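PDB 7AM1: protein SSD1 from Saccharomyces cerevisiae S288C, which binds mRNA, including 5' and 3' untranslated regions, and represses translation as a non-enzymatic member of the RNase II family. Local coordinates for residues K34-R37 / S38-W41. Residues are numbered along the deposited sequence; the frame is centred on the assembly and turned at random.
Sequences KKNR and SDAW
Asn36 and Asp39 bracket a type I beta turn in the loop between strands 26-32 and 39-43, neighbouring antiparallel strands of a five-stranded sheet. The first and last strands of that sheet also pair and its strand order is 1-2-3-5-4, consistent with an OB-type cold-shock domain, as in relatives of the RNase II family. The turn is closed by Asp39 N donating to Asn36 O at 3.1 Å. Its N-H...O angle of 167° is close to straight, although the donor stands above the carbonyl plane. A side-chain bond reinforces this closure: Ser38 OG donates to Asn36 OD1 at 2.7 Å, again from above the carbonyl plane. Two torsions bring these groups together: chi1 of Asn36 (-179°) swings CG away from the residue's own N and carries the amide out to Ser38 and Asp39, and Ser38 OG sits between its own backbone N and carbonyl carbon. With an alanine in place of Ser38 the OG is gone, which would probably leave Asn36 OD1 without this partner and the amide freer to turn. At the far end of the same amide, Asn36 ND2 comes within 2.8 Å of Asp39 OD2. That pair is close, but its angle is poor for a hydrogen bond, and the amide and carboxylate planes lie 65° apart.

Asp39 OD2 is hydrogen-bonded to Tyr53 OH, which probably helps fix the carboxylate, while Arg60 NH2 bonds to Arg37 O. Within residues 34-37, the Arg37 chain runs extended from CG to NE, putting Lys34 O at the guanidinium edge, where NE makes a weak bond of 3.5 Å to it.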
# COMPACT_ATOMS: atom_id res chain seq x y z
N LYS A 34 9.93 10.77 4.59
CA LYS A 34 10.98 9.87 4.13
C LYS A 34 11.99 10.61 3.26
O LYS A 34 13.20 10.32 3.31
CB LYS A 34 10.35 8.70 3.36
CG LYS A 34 11.24 7.46 3.26
N LYS A 35 11.53 11.57 2.47
CA LYS A 35 12.44 12.34 1.62
C LYS A 35 13.35 13.22 2.47
O LYS A 35 14.58 13.12 2.38
CB LYS A 35 11.64 13.18 0.62
CG LYS A 35 11.49 12.53 -0.75
CD LYS A 35 12.84 12.36 -1.44
CE LYS A 35 12.70 11.82 -2.85
NZ LYS A 35 12.56 12.90 -3.86
N ASN A 36 12.77 14.11 3.27
CA ASN A 36 13.55 15.00 4.15
C ASN A 36 13.32 14.51 5.58
O ASN A 36 12.40 14.96 6.27
CB ASN A 36 13.13 16.45 3.97
CG ASN A 36 13.92 17.40 4.85
OD1 ASN A 36 14.98 17.05 5.37
ND2 ASN A 36 13.41 18.62 5.01
N ARG A 37 14.19 13.60 6.03
CA ARG A 37 14.02 12.93 7.31
C ARG A 37 14.20 13.85 8.51
O ARG A 37 13.89 13.44 9.63
CB ARG A 37 15.00 11.76 7.40
CG ARG A 37 14.88 10.78 6.24
CD ARG A 37 16.21 10.10 5.97
NE ARG A 37 16.26 9.46 4.66
CZ ARG A 37 17.35 8.90 4.15
NH1 ARG A 37 18.48 8.91 4.84
NH2 ARG A 37 17.31 8.35 2.94
N SER A 38 14.72 15.06 8.31
CA SER A 38 14.87 16.00 9.41
C SER A 38 13.53 16.59 9.84
O SER A 38 13.46 17.20 10.92
CB SER A 38 15.82 17.13 9.03
OG SER A 38 15.31 17.90 7.95
N ASP A 39 12.49 16.45 9.03
CA ASP A 39 11.18 17.00 9.34
C ASP A 39 10.17 15.88 9.54
O ASP A 39 10.39 14.72 9.17
CB ASP A 39 10.72 17.95 8.23
CG ASP A 39 11.67 19.11 8.03
OD1 ASP A 39 12.42 19.43 8.97
OD2 ASP A 39 11.66 19.70 6.93
N ALA A 40 9.03 16.25 10.11
CA ALA A 40 7.97 15.30 10.41
C ALA A 40 6.66 16.07 10.50
O ALA A 40 6.65 17.29 10.68
CB ALA A 40 8.24 14.54 11.70
N TRP A 41 5.56 15.33 10.37
CA TRP A 41 4.22 15.88 10.53
C TRP A 41 3.49 15.08 11.59
O TRP A 41 3.74 13.89 11.79
CB TRP A 41 3.46 15.84 9.20
CG TRP A 41 4.15 16.66 8.15
CD1 TRP A 41 5.16 16.26 7.33
CD2 TRP A 41 3.87 18.03 7.80
NE1 TRP A 41 5.54 17.28 6.50
CE2 TRP A 41 4.76 18.38 6.77
CE3 TRP A 41 2.96 18.98 8.26
CZ2 TRP A 41 4.77 19.65 6.18
CZ3 TRP A 41 2.97 20.24 7.68
CH2 TRP A 41 3.87 20.56 6.65